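Local coordinates for tube-forming protein in Mycobacterial Envelpe, TiME (Mycolicibacterium smegmatis, PDB 7CU9) that probably forms an envelope-spanning tube in mycobacteria that may carry proteins out through the outer envelope, at residues C46-D51 against P55-D60; D60-S65 against V92-R97; H100-R105 against N160-A165; F152-K157 against P175-L180. One frame throughout, in Å; residues are numbered along the deposited sequence. Where two conformers were deposited one is given.

In the fold
From the N terminus, interaction 1 comes first and closes a short loop between helices 47-50 and 55-58. Interaction 2 follows in series and shares D60 with it. It closes the excursion through the strands 63-72 and 77-89 by bringing the start of the first onto helix 92-103. The other end of that helix enters interaction 3, which closes a long loop through the sheet to strand 161-169. Interaction 4 joins strand 150-158 to helix 174-185 and closes the loop through strand 161-169. Interactions 3 and 4 cross, since their segments alternate along the chain, and their two strands are sheet neighbours. Together the contacts tie helices 92-103 and 174-185 to opposite faces of one antiparallel sheet.

Interaction 1: residues C46-D51 against P55-D60; sequences CNNWAD and PEVFND
N48 and E56 carry most of the contact between the short helices 47-50 and 55-58, and N47 and V57 add to it. The polar part rests on one hydrogen bond across the segments. N48 ND2 donates to E56 OE2 at 3.0 Å, with an N-H...O angle of 149°. The donor comes from above the carboxylate plane, and the amide of N48 and the carboxylate of E56 are perpendicular. E56 reaches it with CG set between its backbone N and carbonyl carbon (chi1 81°) and the chain extended beyond.

A second hydrogen bond lies within 46-51. N47 ND2 donates to N48 OD1 at 2.9 Å and is nearly straight. It holds the N48 amide the right way round, with ND2 toward the glutamate. The same N47 ND2 comes within 3.5 Å of E56 OE1, with no bond between them.

Van der Waals packing is slight. V57 CG2 lies beside the N48 amide, 3.8 Å from N48 ND2.

Partners outside share the polar ends. R105 forms a salt bridge with E56 OE2, N48 ND2 also donates to R101 O, and Q37 bonds N47 OD1. One carboxylate oxygen thus takes both an amide N-H and an arginine. This is consistent with E56 being ionised and with the two helices being linked to R101 and R105.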
loop_
_atom_site.group_PDB
_atom_site.type_symbol
_atom_site.label_atom_id
_atom_site.label_comp_id
_atom_site.label_asym_id
_atom_site.label_seq_id
_atom_site.Cartn_x
_atom_site.Cartn_y
_atom_site.Cartn_z
ATOM N N CYS B 46 -11.604 -13.051 21.056
ATOM C CA CYS B 46 -11.155 -12.387 19.805
ATOM C C CYS B 46 -12.340 -11.841 19.003
ATOM O O CYS B 46 -12.093 -11.215 17.964
ATOM C CB CYS B 46 -10.301 -13.325 18.965
ATOM S SG CYS B 46 -8.645 -13.531 19.673
ATOM N N ASN B 47 -13.575 -12.013 19.482
ATOM C CA ASN B 47 -14.780 -11.581 18.727
ATOM C C ASN B 47 -14.644 -10.108 18.315
ATOM O O ASN B 47 -14.824 -9.804 17.120
ATOM C CB ASN B 47 -16.069 -11.803 19.514
ATOM C CG ASN B 47 -17.284 -11.679 18.621
ATOM O OD1 ASN B 47 -17.667 -12.635 17.950
ATOM N ND2 ASN B 47 -17.871 -10.492 18.577
ATOM N N ASN B 48 -14.332 -9.218 19.254
ATOM C CA ASN B 48 -14.410 -7.755 19.002
ATOM C C ASN B 48 -13.102 -7.234 18.397
ATOM O O ASN B 48 -12.999 -6.021 18.201
ATOM C CB ASN B 48 -14.859 -7.001 20.249
ATOM C CG ASN B 48 -16.269 -7.367 20.653
ATOM O OD1 ASN B 48 -16.957 -8.104 19.944
ATOM N ND2 ASN B 48 -16.700 -6.860 21.794
ATOM N N TRP B 49 -12.163 -8.122 18.053
ATOM C CA TRP B 49 -10.992 -7.801 17.198
ATOM C C TRP B 49 -11.178 -8.389 15.793
ATOM O O TRP B 49 -10.491 -7.934 14.867
ATOM C CB TRP B 49 -9.700 -8.317 17.844
ATOM C CG TRP B 49 -9.060 -7.384 18.827
ATOM C CD1 TRP B 49 -9.594 -6.266 19.410
ATOM C CD2 TRP B 49 -7.726 -7.507 19.349
ATOM N NE1 TRP B 49 -8.683 -5.688 20.254
ATOM C CE2 TRP B 49 -7.526 -6.429 20.237
ATOM C CE3 TRP B 49 -6.683 -8.417 19.137
ATOM C CZ2 TRP B 49 -6.318 -6.243 20.909
ATOM C CZ3 TRP B 49 -5.492 -8.229 19.800
ATOM C CH2 TRP B 49 -5.315 -7.157 20.674
ATOM N N ALA B 50 -12.051 -9.385 15.629
ATOM C CA ALA B 50 -12.175 -10.166 14.374
ATOM C C ALA B 50 -12.762 -9.308 13.244
ATOM O O ALA B 50 -12.491 -9.594 12.069
ATOM C CB ALA B 50 -12.995 -11.410 14.626
ATOM N N ASP B 51 -13.537 -8.280 13.579
ATOM C CA ASP B 51 -14.041 -7.299 12.586
ATOM C C ASP B 51 -14.490 -6.054 13.346
ATOM O O ASP B 51 -14.428 -6.052 14.583
ATOM C CB ASP B 51 -15.176 -7.888 11.740
ATOM C CG ASP B 51 -15.364 -7.242 10.376
ATOM O OD1 ASP B 51 -14.723 -6.205 10.104
ATOM O OD2 ASP B 51 -16.133 -7.809 9.581
ATOM N N PRO B 55 -22.545 -5.383 16.232
ATOM C CA PRO B 55 -23.705 -5.086 17.073
ATOM C C PRO B 55 -23.413 -5.033 18.579
ATOM O O PRO B 55 -23.915 -4.144 19.240
ATOM C CB PRO B 55 -24.663 -6.247 16.751
ATOM C CG PRO B 55 -24.293 -6.648 15.348
ATOM C CD PRO B 55 -22.789 -6.501 15.309
ATOM N N GLU B 56 -22.603 -5.950 19.116
ATOM C CA GLU B 56 -22.410 -6.004 20.589
ATOM C C GLU B 56 -21.628 -4.763 21.034
ATOM O O GLU B 56 -21.765 -4.357 22.191
ATOM C CB GLU B 56 -21.782 -7.329 21.025
ATOM C CG GLU B 56 -20.282 -7.428 20.873
ATOM C CD GLU B 56 -19.741 -8.645 21.603
ATOM O OE1 GLU B 56 -20.087 -9.772 21.189
ATOM O OE2 GLU B 56 -19.037 -8.468 22.612
ATOM N N VAL B 57 -20.856 -4.167 20.129
ATOM C CA VAL B 57 -20.101 -2.917 20.412
ATOM C C VAL B 57 -21.043 -1.712 20.297
ATOM O O VAL B 57 -21.121 -0.950 21.264
ATOM C CB VAL B 57 -18.877 -2.790 19.489
ATOM C CG1 VAL B 57 -18.230 -1.421 19.597
ATOM C CG2 VAL B 57 -17.867 -3.893 19.787
ATOM N N PHE B 58 -21.726 -1.544 19.163
ATOM C CA PHE B 58 -22.416 -0.270 18.816
ATOM C C PHE B 58 -23.863 -0.241 19.305
ATOM O O PHE B 58 -24.290 0.827 19.765
ATOM C CB PHE B 58 -22.367 -0.013 17.313
ATOM C CG PHE B 58 -21.041 0.524 16.859
ATOM C CD1 PHE B 58 -20.761 1.877 16.940
ATOM C CD2 PHE B 58 -20.055 -0.330 16.390
ATOM C CE1 PHE B 58 -19.536 2.373 16.524
ATOM C CE2 PHE B 58 -18.827 0.167 15.985
ATOM C CZ PHE B 58 -18.574 1.517 16.040
ATOM N N ASN B 59 -24.609 -1.336 19.186
ATOM C CA ASN B 59 -26.051 -1.319 19.547
ATOM C C ASN B 59 -26.178 -1.002 21.034
ATOM O O ASN B 59 -25.486 -1.621 21.866
ATOM C CB ASN B 59 -26.772 -2.600 19.135
ATOM C CG ASN B 59 -27.076 -2.629 17.653
ATOM O OD1 ASN B 59 -27.332 -1.589 17.043
ATOM N ND2 ASN B 59 -27.089 -3.814 17.070
ATOM N N ASP B 60 -27.040 -0.043 21.358
ATOM C CA ASP B 60 -27.083 0.570 22.702
ATOM C C ASP B 60 -28.288 1.493 22.761
ATOM O O ASP B 60 -28.633 2.094 21.751
ATOM C CB ASP B 60 -25.808 1.371 22.961
ATOM C CG ASP B 60 -25.654 1.797 24.405
ATOM O OD1 ASP B 60 -25.407 0.911 25.248
ATOM O OD2 ASP B 60 -25.798 3.002 24.678
#

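Interaction 2: residues D60-S65 against V92-R97; sequences DPDLAS and VDAADR
D62 and A94 make the close part of this contact, where a turn leading into strand 63-72 meets the start of helix 92-103. The turn is a type I beta turn from D60 to L63. It is also an Asx turn, because D60 OD2 accepts the backbone N-H of D62 at 3.0 Å. This bond arrives from above the carboxylate plane.

Packing is tight only at the methyl of A94. D62 CB sits 3.6 Å from A94 CB, and D60 OD2 borders the same methyl more loosely. A94 also touches F89 of strand 77-89, which places the helix start on the sheet.

The outer side is loose and wet. R97 and D62 form a long salt bridge, with NH2 and OD2 3.8 Å apart. The aspartate oxygen lies at the guanidinium edge, and the two planes are 59° apart. R97 bends at chi3 (-67°), which turns the guanidinium back so that A94 CA and D93 O lie against one face.

Three waters lie at the guanidinium edge. One donates to both D60 OD2 and D62 OD2 and accepts from R97 NH2. Another also links D62 to R97, weakly on the D62 side. The last donates to D60 OD1 at 2.7 Å and accepts from R97 NE at 2.9 Å.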
loop_
_atom_site.group_PDB
_atom_site.type_symbol
_atom_site.label_atom_id
_atom_site.label_comp_id
_atom_site.label_asym_id
_atom_site.label_seq_id
_atom_site.Cartn_x
_atom_site.Cartn_y
_atom_site.Cartn_z
ATOM N N ASP B 60 -27.040 -0.043 21.358
ATOM C CA ASP B 60 -27.083 0.570 22.702
ATOM C C ASP B 60 -28.288 1.493 22.761
ATOM O O ASP B 60 -28.633 2.094 21.751
ATOM C CB ASP B 60 -25.808 1.371 22.961
ATOM C CG ASP B 60 -25.654 1.797 24.405
ATOM O OD1 ASP B 60 -25.407 0.911 25.248
ATOM O OD2 ASP B 60 -25.798 3.002 24.678
ATOM N N PRO B 61 -28.938 1.660 23.931
ATOM C CA PRO B 61 -30.017 2.634 24.052
ATOM C C PRO B 61 -29.595 4.039 23.608
ATOM O O PRO B 61 -30.449 4.760 23.141
ATOM C CB PRO B 61 -30.366 2.577 25.543
ATOM C CG PRO B 61 -30.036 1.156 25.919
ATOM C CD PRO B 61 -28.762 0.865 25.158
ATOM N N ASP B 62 -28.309 4.390 23.735
ATOM C CA ASP B 62 -27.816 5.765 23.466
ATOM C C ASP B 62 -27.124 5.866 22.105
ATOM O O ASP B 62 -26.548 6.927 21.835
ATOM C CB ASP B 62 -26.937 6.248 24.617
ATOM C CG ASP B 62 -27.775 6.580 25.840
ATOM O OD1 ASP B 62 -28.820 7.252 25.671
ATOM O OD2 ASP B 62 -27.398 6.149 26.951
ATOM N N LEU B 63 -27.209 4.846 21.251
ATOM C CA LEU B 63 -26.720 4.985 19.854
ATOM C C LEU B 63 -27.699 5.877 19.084
ATOM O O LEU B 63 -28.867 5.475 18.895
ATOM C CB LEU B 63 -26.567 3.618 19.188
ATOM C CG LEU B 63 -25.992 3.667 17.771
ATOM C CD1 LEU B 63 -24.550 4.160 17.779
ATOM C CD2 LEU B 63 -26.098 2.305 17.102
ATOM N N ALA B 64 -27.249 7.062 18.673
ATOM C CA ALA B 64 -28.084 8.054 17.953
ATOM C C ALA B 64 -28.053 7.779 16.449
ATOM O O ALA B 64 -29.109 7.823 15.808
ATOM C CB ALA B 64 -27.622 9.446 18.278
ATOM N N SER B 65 -26.879 7.494 15.894
ATOM C CA SER B 65 -26.728 7.260 14.440
ATOM C C SER B 65 -25.525 6.361 14.189
ATOM O O SER B 65 -24.642 6.255 15.060
ATOM C CB SER B 65 -26.619 8.549 13.684
ATOM O OG SER B 65 -25.460 9.260 14.074
ATOM N N VAL B 92 -21.145 11.435 25.777
ATOM C CA VAL B 92 -19.703 11.052 25.744
ATOM C C VAL B 92 -19.514 9.768 26.563
ATOM O O VAL B 92 -18.739 8.903 26.109
ATOM C CB VAL B 92 -18.788 12.201 26.205
ATOM C CG1 VAL B 92 -18.895 13.396 25.271
ATOM C CG2 VAL B 92 -19.047 12.622 27.645
ATOM N N ASP B 93 -20.214 9.616 27.691
ATOM C CA ASP B 93 -20.092 8.386 28.521
ATOM C C ASP B 93 -20.586 7.153 27.747
ATOM O O ASP B 93 -19.986 6.081 27.909
ATOM C CB ASP B 93 -20.804 8.537 29.866
ATOM C CG ASP B 93 -20.064 9.430 30.849
ATOM O OD1 ASP B 93 -18.915 9.821 30.548
ATOM O OD2 ASP B 93 -20.644 9.723 31.908
ATOM N N ALA B 94 -21.637 7.268 26.929
ATOM C CA ALA B 94 -22.152 6.126 26.139
ATOM C C ALA B 94 -21.103 5.719 25.094
ATOM O O ALA B 94 -20.930 4.516 24.858
ATOM C CB ALA B 94 -23.472 6.463 25.497
ATOM N N ALA B 95 -20.427 6.687 24.474
ATOM C CA ALA B 95 -19.320 6.408 23.530
ATOM C C ALA B 95 -18.187 5.700 24.285
ATOM O O ALA B 95 -17.603 4.756 23.730
ATOM C CB ALA B 95 -18.841 7.680 22.879
ATOM N N ASP B 96 -17.899 6.118 25.519
ATOM C CA ASP B 96 -16.841 5.477 26.343
ATOM C C ASP B 96 -17.228 4.021 26.633
ATOM O O ASP B 96 -16.356 3.137 26.549
ATOM C CB ASP B 96 -16.576 6.244 27.637
ATOM C CG ASP B 96 -15.319 5.750 28.332
ATOM O OD1 ASP B 96 -14.258 5.726 27.674
ATOM O OD2 ASP B 96 -15.424 5.339 29.502
ATOM N N ARG B 97 -18.495 3.751 26.952
ATOM C CA ARG B 97 -18.941 2.369 27.246
ATOM C C ARG B 97 -18.780 1.521 25.978
ATOM O O ARG B 97 -18.339 0.371 26.095
ATOM C CB ARG B 97 -20.373 2.354 27.784
ATOM C CG ARG B 97 -20.483 2.866 29.210
ATOM C CD ARG B 97 -21.856 2.608 29.791
ATOM N NE ARG B 97 -22.925 3.362 29.150
ATOM C CZ ARG B 97 -23.272 4.616 29.440
ATOM N NH1 ARG B 97 -22.620 5.310 30.356
ATOM N NH2 ARG B 97 -24.284 5.176 28.800
HETATM O O HOH W 1 -26.246 3.731 27.187
HETATM O O HOH W 2 -23.996 1.277 27.505
HETATM O O HOH W 3 -25.228 7.940 28.781
#

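Interaction 3: residues H100-R105 against N160-A165; sequences HRVVDR and NVLLQA
V102 and Q164 meet in the buried layer between helix 92-103 and strand 161-169 of the antiparallel sheet. Their side chains approach from opposite directions.

Q164 can be followed outward from the strand. Its CB points toward the helix. CG is anti to the carbonyl carbon (chi1 -64°), and the chain stays extended through chi2 (-173°). This carries the amide out from the sheet. At the tip the two polar atoms part. NE2 lies 3.9 Å from V102 CG2 and gives its hydrogen bond to T155 OG1 on the neighbouring strand. OE1 accepts from G53 N and lies beside the rim of the F58 ring, near CE2.

L162, two residues earlier, faces the same way. Its CD2 comes within 4.5 Å of V102 CG2, a light apolar contact. V102 has CG1 anti to its backbone N (chi1 176°), with CG2 as the branch turned to the strand. V57 of helix 55-58 fits in beside V102 and L162, so the layer is shared by two helices.

Within 100-105, H100 ND1 gives an almost straight hydrogen bond to D104 OD1 at 2.8 Å.

No hydrogen bond crosses the contact. A methyl rests on a buried amide whose OE1 and NE2 are hydrogen-bonded to G53 and T155, so helix and strand are held here by van der Waals packing.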
loop_
_atom_site.group_PDB
_atom_site.type_symbol
_atom_site.label_atom_id
_atom_site.label_comp_id
_atom_site.label_asym_id
_atom_site.label_seq_id
_atom_site.Cartn_x
_atom_site.Cartn_y
_atom_site.Cartn_z
ATOM N N HIS B 100 -15.218 0.638 25.512
ATOM C CA HIS B 100 -14.828 -0.406 26.496
ATOM C C HIS B 100 -15.431 -1.764 26.131
ATOM O O HIS B 100 -14.828 -2.784 26.506
ATOM C CB HIS B 100 -15.099 0.069 27.927
ATOM C CG HIS B 100 -13.974 0.912 28.409
ATOM N ND1 HIS B 100 -12.794 0.356 28.870
ATOM C CD2 HIS B 100 -13.796 2.248 28.424
ATOM C CE1 HIS B 100 -11.949 1.319 29.166
ATOM N NE2 HIS B 100 -12.540 2.492 28.907
ATOM N N ARG B 101 -16.529 -1.821 25.379
ATOM C CA ARG B 101 -17.036 -3.129 24.883
ATOM C C ARG B 101 -16.039 -3.703 23.865
ATOM O O ARG B 101 -15.944 -4.934 23.773
ATOM C CB ARG B 101 -18.468 -3.002 24.360
ATOM C CG ARG B 101 -19.476 -2.795 25.479
ATOM C CD ARG B 101 -20.908 -2.953 25.014
ATOM N NE ARG B 101 -21.350 -1.872 24.141
ATOM C CZ ARG B 101 -21.873 -0.714 24.544
ATOM N NH1 ARG B 101 -22.008 -0.439 25.831
ATOM N NH2 ARG B 101 -22.249 0.179 23.647
ATOM N N VAL B 102 -15.299 -2.862 23.144
ATOM C CA VAL B 102 -14.188 -3.347 22.273
ATOM C C VAL B 102 -13.030 -3.811 23.162
ATOM O O VAL B 102 -12.630 -4.990 23.052
ATOM C CB VAL B 102 -13.707 -2.287 21.268
ATOM C CG1 VAL B 102 -12.516 -2.807 20.466
ATOM C CG2 VAL B 102 -14.826 -1.843 20.332
ATOM N N VAL B 103 -12.495 -2.925 23.997
ATOM C CA VAL B 103 -11.151 -3.130 24.620
ATOM C C VAL B 103 -11.245 -4.050 25.843
ATOM O O VAL B 103 -10.276 -4.803 26.061
ATOM C CB VAL B 103 -10.456 -1.794 24.937
ATOM C CG1 VAL B 103 -10.259 -0.965 23.682
ATOM C CG2 VAL B 103 -11.172 -0.990 26.003
ATOM N N ASP B 104 -12.336 -4.028 26.609
ATOM C CA ASP B 104 -12.457 -4.877 27.827
ATOM C C ASP B 104 -12.629 -6.342 27.413
ATOM O O ASP B 104 -12.094 -7.220 28.120
ATOM C CB ASP B 104 -13.613 -4.447 28.731
ATOM C CG ASP B 104 -13.482 -3.049 29.306
ATOM O OD1 ASP B 104 -12.436 -2.408 29.091
ATOM O OD2 ASP B 104 -14.442 -2.608 29.970
ATOM N N ARG B 105 -13.337 -6.613 26.315
ATOM C CA ARG B 105 -13.812 -7.981 25.975
ATOM C C ARG B 105 -12.766 -8.726 25.137
ATOM O O ARG B 105 -12.997 -9.918 24.846
ATOM C CB ARG B 105 -15.166 -7.905 25.272
ATOM C CG ARG B 105 -16.227 -7.194 26.097
ATOM C CD ARG B 105 -17.588 -7.300 25.453
ATOM N NE ARG B 105 -18.602 -6.707 26.304
ATOM C CZ ARG B 105 -19.886 -6.608 25.988
ATOM N NH1 ARG B 105 -20.325 -7.048 24.821
ATOM N NH2 ARG B 105 -20.728 -6.052 26.844
ATOM N N ASN B 160 -18.445 12.013 21.779
ATOM C CA ASN B 160 -19.592 11.074 21.787
ATOM C C ASN B 160 -19.559 10.152 20.565
ATOM O O ASN B 160 -20.593 9.541 20.263
ATOM C CB ASN B 160 -20.909 11.846 21.826
ATOM C CG ASN B 160 -21.102 12.721 20.607
ATOM O OD1 ASN B 160 -20.135 13.241 20.041
ATOM N ND2 ASN B 160 -22.346 12.913 20.207
ATOM N N VAL B 161 -18.412 10.026 19.900
ATOM C CA VAL B 161 -18.293 9.199 18.670
ATOM C C VAL B 161 -17.339 8.037 18.938
ATOM O O VAL B 161 -16.268 8.256 19.528
ATOM C CB VAL B 161 -17.832 10.050 17.477
ATOM C CG1 VAL B 161 -17.573 9.191 16.245
ATOM C CG2 VAL B 161 -18.831 11.158 17.169
ATOM N N LEU B 162 -17.723 6.844 18.501
ATOM C CA LEU B 162 -16.783 5.712 18.353
ATOM C C LEU B 162 -16.599 5.471 16.860
ATOM O O LEU B 162 -17.604 5.234 16.148
ATOM C CB LEU B 162 -17.310 4.461 19.059
ATOM C CG LEU B 162 -16.330 3.287 19.083
ATOM C CD1 LEU B 162 -15.107 3.615 19.925
ATOM C CD2 LEU B 162 -16.992 2.017 19.579
ATOM N N LEU B 163 -15.362 5.553 16.386
ATOM C CA LEU B 163 -15.080 5.214 14.975
ATOM C C LEU B 163 -14.091 4.054 14.920
ATOM O O LEU B 163 -13.259 3.881 15.836
ATOM C CB LEU B 163 -14.621 6.457 14.212
ATOM C CG LEU B 163 -13.247 7.011 14.563
ATOM C CD1 LEU B 163 -12.160 6.333 13.743
ATOM C CD2 LEU B 163 -13.190 8.518 14.342
ATOM N N GLN B 164 -14.229 3.252 13.878
ATOM C CA GLN B 164 -13.329 2.112 13.624
ATOM C C GLN B 164 -12.967 2.136 12.149
ATOM O O GLN B 164 -13.820 2.484 11.318
ATOM C CB GLN B 164 -13.993 0.797 14.017
ATOM C CG GLN B 164 -14.302 0.688 15.501
ATOM C CD GLN B 164 -14.789 -0.703 15.814
ATOM O OE1 GLN B 164 -15.848 -1.118 15.349
ATOM N NE2 GLN B 164 -13.999 -1.450 16.570
ATOM N N ALA B 165 -11.729 1.775 11.846
ATOM C CA ALA B 165 -11.272 1.589 10.459
ATOM C C ALA B 165 -10.359 0.373 10.409
ATOM O O ALA B 165 -9.686 0.069 11.406
ATOM C CB ALA B 165 -10.590 2.830 9.958
#

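Interaction 4: residues F152-K157 against P175-L180; sequences FNTTRK and PAVNVL
F152 and V177 open this contact of the PknH-like extracellular domain (Mog1p/PsbP clan), in which helix 174-185 packs on a face of the antiparallel sheet. The helix runs nearly along strand 150-158. The two local axes differ by 28° and come within 8.1 Å.

At F152 the ring leads away, and CB does the touching, 4.0 Å from V177 CG1. The carbonyl is nearer, with F152 O 3.5 Å from V177 CG2. V177 has CG1 between its backbone N and carbonyl carbon (chi1 80°), which sets both methyls against the strand. N153 turns to the other face.

T154 faces the helix again. Its CG2 slides past V177 CG2 at 4.0 Å. Its OG1 points along the strand, where it is hydrogen-bonded to D139 and accepts from R156 NE at 3.0 Å. T155 again turns to the other face, toward Y99 of helix 92-103, so helices lie on both sides of the sheet.

R156 has an extended chain. The T154 bond lies in the guanidinium plane and fixes how that group is turned. NH2 reaches the side chain of N178, but the angle is too poor for a hydrogen bond. N178 has two conformers, so this approach is doubtful.

The helix also meets the second subunit, where P175 packs on A90 of that chain. Back at R156, one water accepts from NH1 at 2.9 Å and donates to N178 O at 2.9 Å.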
loop_
_atom_site.group_PDB
_atom_site.type_symbol
_atom_site.label_atom_id
_atom_site.label_comp_id
_atom_site.label_asym_id
_atom_site.label_seq_id
_atom_site.Cartn_x
_atom_site.Cartn_y
_atom_site.Cartn_z
ATOM N N PHE B 152 -4.864 -4.141 9.504
ATOM C CA PHE B 152 -4.534 -3.138 10.541
ATOM C C PHE B 152 -5.826 -2.428 10.940
ATOM O O PHE B 152 -6.538 -1.896 10.071
ATOM C CB PHE B 152 -3.468 -2.169 10.037
ATOM C CG PHE B 152 -2.079 -2.746 10.083
ATOM C CD1 PHE B 152 -1.693 -3.732 9.189
ATOM C CD2 PHE B 152 -1.171 -2.330 11.041
ATOM C CE1 PHE B 152 -0.418 -4.278 9.244
ATOM C CE2 PHE B 152 0.102 -2.875 11.094
ATOM C CZ PHE B 152 0.473 -3.851 10.198
ATOM N N ASN B 153 -6.121 -2.459 12.234
ATOM C CA ASN B 153 -7.392 -1.950 12.804
ATOM C C ASN B 153 -7.075 -0.799 13.750
ATOM O O ASN B 153 -6.076 -0.888 14.481
ATOM C CB ASN B 153 -8.140 -3.035 13.570
ATOM C CG ASN B 153 -8.560 -4.203 12.706
ATOM O OD1 ASN B 153 -9.728 -4.324 12.355
ATOM N ND2 ASN B 153 -7.620 -5.072 12.373
ATOM N N THR B 154 -7.921 0.227 13.756
ATOM C CA THR B 154 -7.865 1.307 14.770
ATOM C C THR B 154 -9.288 1.596 15.246
ATOM O O THR B 154 -10.214 1.645 14.408
ATOM C CB THR B 154 -7.120 2.542 14.253
ATOM O OG1 THR B 154 -6.891 3.381 15.388
ATOM C CG2 THR B 154 -7.865 3.298 13.178
ATOM N N THR B 155 -9.442 1.717 16.559
ATOM C CA THR B 155 -10.706 2.086 17.233
ATOM C C THR B 155 -10.441 3.370 18.005
ATOM O O THR B 155 -9.490 3.394 18.806
ATOM C CB THR B 155 -11.185 0.966 18.159
ATOM O OG1 THR B 155 -11.458 -0.157 17.324
ATOM C CG2 THR B 155 -12.404 1.353 18.967
ATOM N N ARG B 156 -11.238 4.402 17.769
ATOM C CA ARG B 156 -10.969 5.723 18.373
ATOM C C ARG B 156 -12.255 6.288 18.941
ATOM O O ARG B 156 -13.269 6.317 18.236
ATOM C CB ARG B 156 -10.331 6.640 17.341
ATOM C CG ARG B 156 -9.054 6.035 16.791
ATOM C CD ARG B 156 -8.378 6.985 15.864
ATOM N NE ARG B 156 -7.223 6.336 15.284
ATOM C CZ ARG B 156 -6.325 6.973 14.559
ATOM N NH1 ARG B 156 -6.480 8.264 14.317
ATOM N NH2 ARG B 156 -5.294 6.313 14.064
ATOM N N LYS B 157 -12.177 6.701 20.199
ATOM C CA LYS B 157 -13.285 7.349 20.929
ATOM C C LYS B 157 -12.992 8.847 20.915
ATOM O O LYS B 157 -11.908 9.242 21.369
ATOM C CB LYS B 157 -13.367 6.721 22.319
ATOM C CG LYS B 157 -14.615 7.061 23.111
ATOM C CD LYS B 157 -14.632 8.479 23.585
ATOM C CE LYS B 157 -15.349 8.640 24.903
ATOM N NZ LYS B 157 -15.352 10.061 25.308
ATOM N N PRO B 175 -0.053 2.592 8.089
ATOM C CA PRO B 175 -0.038 4.003 7.707
ATOM C C PRO B 175 -1.372 4.454 7.092
ATOM O O PRO B 175 -1.872 5.511 7.452
ATOM C CB PRO B 175 1.125 4.060 6.709
ATOM C CG PRO B 175 2.058 2.986 7.202
ATOM C CD PRO B 175 1.128 1.858 7.606
ATOM N N ALA B 176 -1.953 3.653 6.199
ATOM C CA ALA B 176 -3.226 3.988 5.519
ATOM C C ALA B 176 -4.371 4.034 6.536
ATOM O O ALA B 176 -5.194 4.961 6.458
ATOM C CB ALA B 176 -3.523 3.010 4.413
ATOM N N VAL B 177 -4.435 3.096 7.477
ATOM C CA VAL B 177 -5.593 3.076 8.418
ATOM C C VAL B 177 -5.510 4.317 9.316
ATOM O O VAL B 177 -6.574 4.867 9.685
ATOM C CB VAL B 177 -5.711 1.750 9.193
ATOM C CG1 VAL B 177 -4.755 1.647 10.370
ATOM C CG2 VAL B 177 -7.146 1.526 9.648
ATOM N N ASN B 178 -4.304 4.798 9.614
ATOM C CA ASN B 178 -4.116 6.026 10.434
ATOM C C ASN B 178 -4.543 7.253 9.622
ATOM O O ASN B 178 -5.232 8.120 10.185
ATOM C CB ASN B 178 -2.684 6.146 10.953
ATOM C CG ASN B 178 -2.386 5.122 12.024
ATOM O OD1 ASN B 178 -3.303 4.527 12.589
ATOM N ND2 ASN B 178 -1.112 4.896 12.293
ATOM N N VAL B 179 -4.170 7.329 8.343
ATOM C CA VAL B 179 -4.608 8.461 7.474
ATOM C C VAL B 179 -6.141 8.434 7.393
ATOM O O VAL B 179 -6.769 9.496 7.539
ATOM C CB VAL B 179 -3.969 8.403 6.075
ATOM C CG1 VAL B 179 -4.614 9.404 5.133
ATOM C CG2 VAL B 179 -2.466 8.624 6.133
ATOM N N LEU B 180 -6.718 7.253 7.183
ATOM C CA LEU B 180 -8.183 7.072 7.014
ATOM C C LEU B 180 -8.905 7.506 8.295
ATOM O O LEU B 180 -9.859 8.286 8.191
ATOM C CB LEU B 180 -8.471 5.610 6.673
ATOM C CG LEU B 180 -9.946 5.225 6.566
ATOM C CD1 LEU B 180 -10.696 6.135 5.596
ATOM C CD2 LEU B 180 -10.085 3.769 6.162
HETATM O O HOH W 4 -4.783 9.780 12.468
#